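Local structure of N-terminal acetyltransferase B complex subunit MDM20 (Candida albicans, 5K04) at residues L612-K615 / L616-N619; V596-K599 / I600-A604; H683-S686 / Y687-Q690. The protein probably serves as the non-catalytic auxiliary subunit of the NatB complex, which acetylates protein N termini with acetyl-coenzyme A. One frame throughout, in Å; residues are numbered along the deposited sequence.

Contact 1: L612-K615 / L616-N619; sequences LLYK and LYFN
Leu-616 packs back against Leu-612, one helical turn earlier, and is a simple case of how a helix lines up one apolar face. Its CG (chi1 -67°) is placed anti to its own carbonyl carbon, which brings the branch point within 4.0 Å of Leu-612 CD1, the two isobutyl groups crossing at a slant. The same turn is held by Leu-616 N, which donates almost straight to Leu-612 O at 2.8 Å.

One residue on, Tyr-617 N repeats the bond to Leu-613 O at 2.8 Å, and the Tyr-617 ring runs alongside the leucine: Tyr-617 CE2 lies 3.9 Å from Leu-613 CG. Tyr-614 points the same way as well. The two tyrosine rings are almost parallel, their planes at 24°, yet slid so far that they barely overlap, with Tyr-614 CD1 touching Tyr-617 CD2 at 3.8 Å. This is the middle of helix 608-625 in an array of packed helices, and its flanks are covered by neighbours: helix 571-584 on Tyr-614, helix 661-682 on Leu-616 and Tyr-617.

The polar margin is different. Lys-615 extends until a bend at its last torsion, and one water accepts from both Lys-615 NZ at 3.3 Å and Asn-619 ND2 at 3.2 Å. That amide nitrogen also donates to Leu-636 O, while the lysine makes a cation-pi contact with Tyr-639.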
ATOM      1  N   LEU A 612     -15.334  -1.126 -28.335  1.00 42.66           N
ATOM      2  CA  LEU A 612     -15.726  -0.098 -29.292  1.00 40.64           C
ATOM      3  C   LEU A 612     -15.202   1.276 -28.880  1.00 40.22           C
ATOM      4  O   LEU A 612     -14.682   2.027 -29.712  1.00 28.34           O
ATOM      5  CB  LEU A 612     -17.245  -0.074 -29.422  1.00 44.35           C
ATOM      6  CG  LEU A 612     -17.897   1.076 -30.194  1.00 47.18           C
ATOM      7  CD1 LEU A 612     -17.601   0.953 -31.675  1.00 44.71           C
ATOM      8  CD2 LEU A 612     -19.406   1.078 -29.944  1.00 44.42           C
ATOM      9  N   LEU A 613     -15.324   1.613 -27.594  1.00 44.01           N
ATOM     10  CA  LEU A 613     -14.868   2.906 -27.091  1.00 42.52           C
ATOM     11  C   LEU A 613     -13.418   3.179 -27.477  1.00 42.16           C
ATOM     12  O   LEU A 613     -13.082   4.271 -27.957  1.00 28.82           O
ATOM     13  CB  LEU A 613     -15.030   2.950 -25.564  1.00 38.78           C
ATOM     14  CG  LEU A 613     -14.660   4.285 -24.876  1.00 45.53           C
ATOM     15  CD1 LEU A 613     -15.585   5.422 -25.325  1.00 36.76           C
ATOM     16  CD2 LEU A 613     -14.642   4.171 -23.345  1.00 39.26           C
ATOM     17  N   TYR A 614     -12.537   2.196 -27.257  1.00 37.39           N
ATOM     18  CA  TYR A 614     -11.115   2.442 -27.445  1.00 38.92           C
ATOM     19  C   TYR A 614     -10.712   2.351 -28.904  1.00 39.68           C
ATOM     20  O   TYR A 614      -9.725   2.975 -29.304  1.00 27.91           O
ATOM     21  CB  TYR A 614     -10.303   1.501 -26.549  1.00 38.77           C
ATOM     22  CG  TYR A 614     -10.479   1.922 -25.109  1.00 41.30           C
ATOM     23  CD1 TYR A 614     -10.004   3.166 -24.671  1.00 34.42           C
ATOM     24  CD2 TYR A 614     -11.174   1.124 -24.199  1.00 37.64           C
ATOM     25  CE1 TYR A 614     -10.208   3.597 -23.360  1.00 37.46           C
ATOM     26  CE2 TYR A 614     -11.374   1.547 -22.881  1.00 38.62           C
ATOM     27  CZ  TYR A 614     -10.888   2.782 -22.464  1.00 40.17           C
ATOM     28  OH  TYR A 614     -11.091   3.186 -21.159  1.00 25.25           O
ATOM     29  N   LYS A 615     -11.475   1.606 -29.708  1.00 47.01           N
ATOM     30  CA  LYS A 615     -11.337   1.717 -31.152  1.00 46.55           C
ATOM     31  C   LYS A 615     -11.765   3.107 -31.633  1.00 43.67           C
ATOM     32  O   LYS A 615     -11.057   3.743 -32.425  1.00 31.83           O
ATOM     33  CB  LYS A 615     -12.147   0.614 -31.831  1.00 43.92           C
ATOM     34  CG  LYS A 615     -12.016   0.595 -33.351  1.00 53.71           C
ATOM     35  CD  LYS A 615     -12.648  -0.674 -33.941  1.00 58.15           C
ATOM     36  CE  LYS A 615     -12.691  -0.648 -35.466  1.00 57.00           C
ATOM     37  NZ  LYS A 615     -11.353  -0.704 -36.105  1.00 68.18           N
ATOM     38  N   LEU A 616     -12.911   3.601 -31.149  1.00 40.56           N
ATOM     39  CA  LEU A 616     -13.311   4.976 -31.436  1.00 41.88           C
ATOM     40  C   LEU A 616     -12.205   5.951 -31.051  1.00 38.98           C
ATOM     41  O   LEU A 616     -11.802   6.793 -31.859  1.00 30.06           O
ATOM     42  CB  LEU A 616     -14.613   5.315 -30.703  1.00 45.02           C
ATOM     43  CG  LEU A 616     -15.898   4.584 -31.157  1.00 46.10           C
ATOM     44  CD1 LEU A 616     -17.131   5.087 -30.409  1.00 42.58           C
ATOM     45  CD2 LEU A 616     -16.111   4.676 -32.665  1.00 41.74           C
ATOM     46  N   TYR A 617     -11.669   5.819 -29.828  1.00 40.25           N
ATOM     47  CA  TYR A 617     -10.573   6.686 -29.402  1.00 40.92           C
ATOM     48  C   TYR A 617      -9.396   6.594 -30.368  1.00 41.92           C
ATOM     49  O   TYR A 617      -8.893   7.613 -30.853  1.00 31.02           O
ATOM     50  CB  TYR A 617     -10.125   6.336 -27.988  1.00 43.00           C
ATOM     51  CG  TYR A 617     -10.776   7.144 -26.872  1.00 41.74           C
ATOM     52  CD1 TYR A 617     -10.640   8.532 -26.802  1.00 42.07           C
ATOM     53  CD2 TYR A 617     -11.477   6.509 -25.853  1.00 42.10           C
ATOM     54  CE1 TYR A 617     -11.209   9.267 -25.752  1.00 39.01           C
ATOM     55  CE2 TYR A 617     -12.044   7.226 -24.805  1.00 41.85           C
ATOM     56  CZ  TYR A 617     -11.918   8.603 -24.760  1.00 39.94           C
ATOM     57  OH  TYR A 617     -12.508   9.295 -23.727  1.00 26.46           O
ATOM     58  N   PHE A 618      -8.976   5.374 -30.695  1.00 45.37           N
ATOM     59  CA  PHE A 618      -7.807   5.197 -31.548  1.00 43.69           C
ATOM     60  C   PHE A 618      -7.997   5.891 -32.893  1.00 45.50           C
ATOM     61  O   PHE A 618      -7.109   6.611 -33.365  1.00 37.97           O
ATOM     62  CB  PHE A 618      -7.517   3.700 -31.736  1.00 41.91           C
ATOM     63  CG  PHE A 618      -6.370   3.417 -32.680  1.00 39.62           C
ATOM     64  CD1 PHE A 618      -5.053   3.477 -32.240  1.00 35.89           C
ATOM     65  CD2 PHE A 618      -6.610   3.117 -34.013  1.00 42.69           C
ATOM     66  CE1 PHE A 618      -3.989   3.225 -33.103  1.00 37.79           C
ATOM     67  CE2 PHE A 618      -5.558   2.865 -34.887  1.00 49.92           C
ATOM     68  CZ  PHE A 618      -4.237   2.918 -34.425  1.00 46.32           C
ATOM     69  N   ASN A 619      -9.155   5.685 -33.526  1.00 50.79           N
ATOM     70  CA  ASN A 619      -9.426   6.332 -34.804  1.00 48.93           C
ATOM     71  C   ASN A 619      -9.448   7.844 -34.661  1.00 46.70           C
ATOM     72  O   ASN A 619      -9.012   8.572 -35.568  1.00 33.10           O
ATOM     73  CB  ASN A 619     -10.757   5.826 -35.371  1.00 47.30           C
ATOM     74  CG  ASN A 619     -10.675   4.381 -35.839  1.00 39.44           C
ATOM     75  OD1 ASN A 619      -9.883   3.596 -35.323  1.00 31.98           O
ATOM     76  ND2 ASN A 619     -11.463   4.043 -36.849  1.00 48.74           N
TER
HETATM   77  O   HOH W   1     -11.323   1.383 -38.633  1.00 41.88           O

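Contact 2: V596-K599 / I600-A604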
ATOM      1  N   VAL A 596       1.811   1.970 -28.808  1.00 50.77           N
ATOM      2  CA  VAL A 596       1.558   1.393 -27.492  1.00 45.40           C
ATOM      3  C   VAL A 596       0.060   1.206 -27.284  1.00 47.66           C
ATOM      4  O   VAL A 596      -0.398   0.141 -26.852  1.00 39.78           O
ATOM      5  CB  VAL A 596       2.188   2.275 -26.398  1.00 43.89           C
ATOM      6  CG1 VAL A 596       1.815   1.771 -25.029  1.00 45.46           C
ATOM      7  CG2 VAL A 596       3.705   2.304 -26.556  1.00 37.93           C
ATOM      8  N   PHE A 597      -0.724   2.234 -27.622  1.00 53.03           N
ATOM      9  CA  PHE A 597      -2.178   2.176 -27.486  1.00 47.13           C
ATOM     10  C   PHE A 597      -2.742   0.961 -28.210  1.00 43.77           C
ATOM     11  O   PHE A 597      -3.567   0.217 -27.668  1.00 41.01           O
ATOM     12  CB  PHE A 597      -2.788   3.468 -28.047  1.00 47.51           C
ATOM     13  CG  PHE A 597      -4.255   3.658 -27.723  1.00 43.57           C
ATOM     14  CD1 PHE A 597      -5.238   2.975 -28.422  1.00 42.11           C
ATOM     15  CD2 PHE A 597      -4.639   4.534 -26.737  1.00 39.84           C
ATOM     16  CE1 PHE A 597      -6.582   3.160 -28.125  1.00 37.02           C
ATOM     17  CE2 PHE A 597      -5.978   4.722 -26.429  1.00 40.84           C
ATOM     18  CZ  PHE A 597      -6.948   4.030 -27.125  1.00 39.38           C
ATOM     19  N   ASN A 598      -2.299   0.747 -29.443  1.00 45.85           N
ATOM     20  CA  ASN A 598      -2.884  -0.294 -30.277  1.00 49.45           C
ATOM     21  C   ASN A 598      -2.438  -1.695 -29.851  1.00 50.13           C
ATOM     22  O   ASN A 598      -3.208  -2.654 -29.981  1.00 33.21           O
ATOM     23  CB  ASN A 598      -2.533  -0.006 -31.736  1.00 50.23           C
ATOM     24  CG  ASN A 598      -3.137  -0.997 -32.683  1.00 54.46           C
ATOM     25  OD1 ASN A 598      -4.354  -1.162 -32.743  1.00 51.02           O
ATOM     26  ND2 ASN A 598      -2.285  -1.665 -33.439  1.00 64.62           N
ATOM     27  N   LYS A 599      -1.209  -1.831 -29.333  1.00 54.53           N
ATOM     28  CA  LYS A 599      -0.769  -3.104 -28.771  1.00 54.81           C
ATOM     29  C   LYS A 599      -1.591  -3.480 -27.539  1.00 49.64           C
ATOM     30  O   LYS A 599      -1.931  -4.651 -27.340  1.00 42.21           O
ATOM     31  CB  LYS A 599       0.719  -3.025 -28.419  1.00 54.44           C
ATOM     32  CG  LYS A 599       1.390  -4.387 -28.227  1.00 65.14           C
ATOM     33  CD  LYS A 599       2.876  -4.248 -27.918  1.00 82.41           C
ATOM     34  CE  LYS A 599       3.664  -5.461 -28.413  1.00 98.16           C
ATOM     35  NZ  LYS A 599       3.134  -6.753 -27.884  1.00105.47           N
ATOM     36  N   ILE A 600      -1.926  -2.489 -26.712  1.00 45.63           N
ATOM     37  CA  ILE A 600      -2.687  -2.733 -25.495  1.00 43.57           C
ATOM     38  C   ILE A 600      -4.131  -3.115 -25.813  1.00 50.80           C
ATOM     39  O   ILE A 600      -4.670  -4.067 -25.237  1.00 39.29           O
ATOM     40  CB  ILE A 600      -2.609  -1.500 -24.584  1.00 45.79           C
ATOM     41  CG1 ILE A 600      -1.155  -1.293 -24.149  1.00 51.06           C
ATOM     42  CG2 ILE A 600      -3.531  -1.651 -23.392  1.00 40.28           C
ATOM     43  CD1 ILE A 600      -0.896   0.056 -23.552  1.00 51.59           C
ATOM     44  N   THR A 601      -4.786  -2.376 -26.729  1.00 54.11           N
ATOM     45  CA  THR A 601      -6.152  -2.735 -27.121  1.00 47.22           C
ATOM     46  C   THR A 601      -6.198  -4.099 -27.797  1.00 44.14           C
ATOM     47  O   THR A 601      -7.211  -4.796 -27.716  1.00 36.19           O
ATOM     48  CB  THR A 601      -6.768  -1.682 -28.057  1.00 34.13           C
ATOM     49  OG1 THR A 601      -5.975  -1.551 -29.246  1.00 34.52           O
ATOM     50  CG2 THR A 601      -6.877  -0.347 -27.371  1.00 33.10           C
ATOM     51  N   SER A 602      -5.121  -4.493 -28.473  1.00 55.30           N
ATOM     52  CA  SER A 602      -5.090  -5.801 -29.123  1.00 54.92           C
ATOM     53  C   SER A 602      -5.165  -6.958 -28.127  1.00 52.23           C
ATOM     54  O   SER A 602      -5.485  -8.080 -28.525  1.00 47.38           O
ATOM     55  CB  SER A 602      -3.825  -5.921 -29.969  1.00 50.45           C
ATOM     56  OG  SER A 602      -3.804  -4.939 -30.991  1.00 56.37           O
ATOM     57  N   ASN A 603      -4.892  -6.714 -26.840  1.00 54.20           N
ATOM     58  CA  ASN A 603      -4.813  -7.783 -25.844  1.00 53.80           C
ATOM     59  C   ASN A 603      -5.566  -7.426 -24.563  1.00 47.31           C
ATOM     60  O   ASN A 603      -5.189  -7.873 -23.476  1.00 44.15           O
ATOM     61  CB  ASN A 603      -3.355  -8.100 -25.513  1.00 58.24           C
ATOM     62  CG  ASN A 603      -2.555  -8.549 -26.735  1.00 70.20           C
ATOM     63  OD1 ASN A 603      -2.628  -9.708 -27.156  1.00 63.65           O
ATOM     64  ND2 ASN A 603      -1.784  -7.623 -27.309  1.00 78.47           N
ATOM     65  N   ALA A 604      -6.658  -6.660 -24.679  1.00 49.15           N
ATOM     66  CA  ALA A 604      -7.193  -5.860 -23.578  1.00 48.28           C
ATOM     67  C   ALA A 604      -8.205  -6.563 -22.659  1.00 60.87           C
ATOM     68  O   ALA A 604      -8.337  -6.152 -21.497  1.00 73.81           O
ATOM     69  CB  ALA A 604      -7.852  -4.600 -24.132  1.00 41.51           C
TER
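Ile-600 lies against Val-596 across one turn of helix, and tracing it outward shows how the turn is filled. Its CB sits 3.6 Å from Val-596 O, the carbonyl that receives Ile-600 N. CG1, anti to the carbonyl carbon of its own residue (chi1 -64°), lies 3.2 Å from Val-596 O. CD1 at the tip stays near that oxygen while also meeting Val-596 CG1 at 3.5 Å, the two side chains lying alongside each other; Val-572, Lys-575 and Leu-579 of helix 571-584 touch the isoleucine too.

On another side of the turn, Thr-601 CG2 reaches Phe-597 CE1 at 3.6 Å, and Thr-601 N donates to Phe-597 O. Polar groups gather at the carbonyl of Asn-598, whose oxygen accepts three donors: Ser-602 OG at 2.6 Å, Ser-602 N at 3.1 Å and Thr-601 OG1 at 3.1 Å. The threonine hydroxyl comes in at a steep 105° to the C=O bond, well above the carbonyl plane, whereas the serine hydroxyl is much nearer the line of the bond. Asn-603 ND2 donates to Lys-599 O at 3.0 Å, in the carbonyl plane. Such side-chain donors suit the C-terminal end of a helix, where carbonyls run short of backbone N-H groups, here as helix 591-601 gives way to a turn.

Contact 3: H683-S686 / Y687-Q690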
ATOM      1  N   HIS A 683      -7.829  20.940 -33.744  1.00 64.98           N
ATOM      2  CA  HIS A 683      -7.527  20.403 -35.075  1.00 72.37           C
ATOM      3  C   HIS A 683      -8.774  20.449 -35.954  1.00 68.06           C
ATOM      4  O   HIS A 683      -9.367  19.416 -36.287  1.00 62.29           O
ATOM      5  CB  HIS A 683      -6.957  18.986 -34.966  1.00 75.49           C
ATOM      6  CG  HIS A 683      -5.753  18.894 -34.076  1.00 75.97           C
ATOM      7  ND1 HIS A 683      -5.820  18.442 -32.776  1.00 77.68           N
ATOM      8  CD2 HIS A 683      -4.457  19.225 -34.289  1.00 77.19           C
ATOM      9  CE1 HIS A 683      -4.616  18.483 -32.232  1.00 77.48           C
ATOM     10  NE2 HIS A 683      -3.770  18.955 -33.129  1.00 75.41           N
ATOM     11  N   PRO A 684      -9.165  21.647 -36.397  1.00 72.31           N
ATOM     12  CA  PRO A 684     -10.435  21.800 -37.116  1.00 66.18           C
ATOM     13  C   PRO A 684     -10.373  21.164 -38.491  1.00 62.56           C
ATOM     14  O   PRO A 684      -9.438  21.397 -39.257  1.00 57.41           O
ATOM     15  CB  PRO A 684     -10.615  23.322 -37.223  1.00 58.01           C
ATOM     16  CG  PRO A 684      -9.504  23.927 -36.425  1.00 64.56           C
ATOM     17  CD  PRO A 684      -8.414  22.908 -36.344  1.00 69.23           C
ATOM     18  N   SER A 685     -11.406  20.389 -38.804  1.00 68.97           N
ATOM     19  CA  SER A 685     -11.576  19.790 -40.116  1.00 60.17           C
ATOM     20  C   SER A 685     -13.062  19.623 -40.366  1.00 55.38           C
ATOM     21  O   SER A 685     -13.871  19.669 -39.436  1.00 54.22           O
ATOM     22  CB  SER A 685     -10.869  18.436 -40.211  1.00 48.61           C
ATOM     23  OG  SER A 685     -11.459  17.529 -39.303  1.00 40.01           O
ATOM     24  N   SER A 686     -13.416  19.407 -41.637  1.00 57.25           N
ATOM     25  CA  SER A 686     -14.812  19.126 -41.966  1.00 58.43           C
ATOM     26  C   SER A 686     -15.292  17.841 -41.287  1.00 57.59           C
ATOM     27  O   SER A 686     -16.426  17.775 -40.796  1.00 42.52           O
ATOM     28  CB  SER A 686     -14.999  19.052 -43.489  1.00 55.72           C
ATOM     29  OG  SER A 686     -14.677  17.776 -44.027  1.00 53.55           O
ATOM     30  N   TYR A 687     -14.437  16.815 -41.222  1.00 62.19           N
ATOM     31  CA  TYR A 687     -14.895  15.559 -40.632  1.00 63.63           C
ATOM     32  C   TYR A 687     -14.987  15.637 -39.106  1.00 55.79           C
ATOM     33  O   TYR A 687     -15.842  14.966 -38.513  1.00 43.93           O
ATOM     34  CB  TYR A 687     -14.006  14.392 -41.092  1.00 62.05           C
ATOM     35  CG  TYR A 687     -12.519  14.642 -41.001  1.00 61.80           C
ATOM     36  CD1 TYR A 687     -11.868  14.606 -39.774  1.00 65.16           C
ATOM     37  CD2 TYR A 687     -11.763  14.900 -42.140  1.00 60.42           C
ATOM     38  CE1 TYR A 687     -10.515  14.835 -39.674  1.00 67.65           C
ATOM     39  CE2 TYR A 687     -10.402  15.130 -42.055  1.00 66.64           C
ATOM     40  CZ  TYR A 687      -9.778  15.092 -40.810  1.00 67.71           C
ATOM     41  OH  TYR A 687      -8.425  15.319 -40.681  1.00 62.53           O
ATOM     42  N   MET A 688     -14.160  16.463 -38.450  1.00 57.16           N
ATOM     43  CA  MET A 688     -14.335  16.665 -37.011  1.00 55.56           C
ATOM     44  C   MET A 688     -15.602  17.463 -36.708  1.00 58.41           C
ATOM     45  O   MET A 688     -16.320  17.157 -35.745  1.00 44.35           O
ATOM     46  CB  MET A 688     -13.117  17.363 -36.413  1.00 49.22           C
ATOM     47  CG  MET A 688     -11.867  16.505 -36.391  1.00 53.80           C
ATOM     48  SD  MET A 688     -12.100  14.915 -35.627  1.00 35.29           S
ATOM     49  CE  MET A 688     -12.446  15.522 -34.017  1.00 44.23           C
ATOM     50  N   ASN A 689     -15.891  18.493 -37.513  1.00 61.61           N
ATOM     51  CA  ASN A 689     -17.136  19.234 -37.333  1.00 56.05           C
ATOM     52  C   ASN A 689     -18.348  18.338 -37.536  1.00 52.41           C
ATOM     53  O   ASN A 689     -19.394  18.557 -36.919  1.00 40.22           O
ATOM     54  CB  ASN A 689     -17.192  20.423 -38.281  1.00 57.64           C
ATOM     55  CG  ASN A 689     -16.240  21.522 -37.881  1.00 73.50           C
ATOM     56  OD1 ASN A 689     -15.961  21.712 -36.695  1.00 68.97           O
ATOM     57  ND2 ASN A 689     -15.718  22.248 -38.870  1.00 87.27           N
ATOM     58  N   GLN A 690     -18.223  17.313 -38.378  1.00 57.35           N
ATOM     59  CA  GLN A 690     -19.326  16.378 -38.549  1.00 54.86           C
ATOM     60  C   GLN A 690     -19.465  15.461 -37.337  1.00 53.59           C
ATOM     61  O   GLN A 690     -20.587  15.109 -36.947  1.00 49.32           O
ATOM     62  CB  GLN A 690     -19.132  15.580 -39.839  1.00 61.49           C
ATOM     63  CG  GLN A 690     -20.205  14.537 -40.116  1.00 64.01           C
ATOM     64  CD  GLN A 690     -21.607  15.108 -40.139  1.00 65.48           C
ATOM     65  OE1 GLN A 690     -21.806  16.309 -40.335  1.00 63.49           O
ATOM     66  NE2 GLN A 690     -22.593  14.239 -39.940  1.00 70.73           N
TER
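An N-cap starts helix 686-695, directly after the short linker that leaves helix 661-682, and Ser-685 is the capping residue. Its side chain meets the first turn in two ways, through its hydroxyl and through its methylene. Ser-685 OG accepts from Met-688 N at 3.0 Å, taking the place of the carbonyl that a preceding turn would have offered; the exact position of this hydroxyl is less certain than that of the rest, because the model crowds it against the tyrosine ring. The methylene is the clearer part: Ser-685 CB stands 3.6 Å from the centroid of the Tyr-687 ring and 15° off the ring normal, a CH-pi contact over the face. Tyr-687 reaches this place because its CG lies between its backbone N and carbonyl carbon (chi1 47°), which folds the ring back toward the cap. Ile-623 of helix 608-625 and Thr-633 of helix 630-643 touch the tyrosine as well.

Regular backbone bonding then begins. Asn-689 N donates to Ser-685 O at 3.0 Å, and Gln-690 N to Ser-686 O, also at 3.0 Å but less straight. Met-688 CG comes within 3.8 Å of His-683 O, while the methionine side chain also touches Leu-620 and Thr-624 of helix 608-625.

Amide groups in the first turn of a helix have no carbonyl of an earlier turn to bond to. The serine hydroxyl, as modelled, supplies one such acceptor, and the CH-pi contact of its methylene with the tyrosine face is consistent with a cap held near the first turn.

From the N terminus the chain meets contact 2 first, at the end of helix 591-601, then contact 1 in the middle of the next helix, 608-625, and finally contact 3 at the start of helix 686-695. Each is local, joining residues about one turn apart, and closes no long loop; they stand in series, neither nesting nor crossing. Contacts 2 and 1 touch directly: Phe-597 packs on Tyr-614 and Phe-618, joining two successive helices. Contact 3 lies about 17 Å from contact 1 between centres, with no touch, but Tyr-687 and Met-688 rest farther along helix 608-625, which therefore links all three.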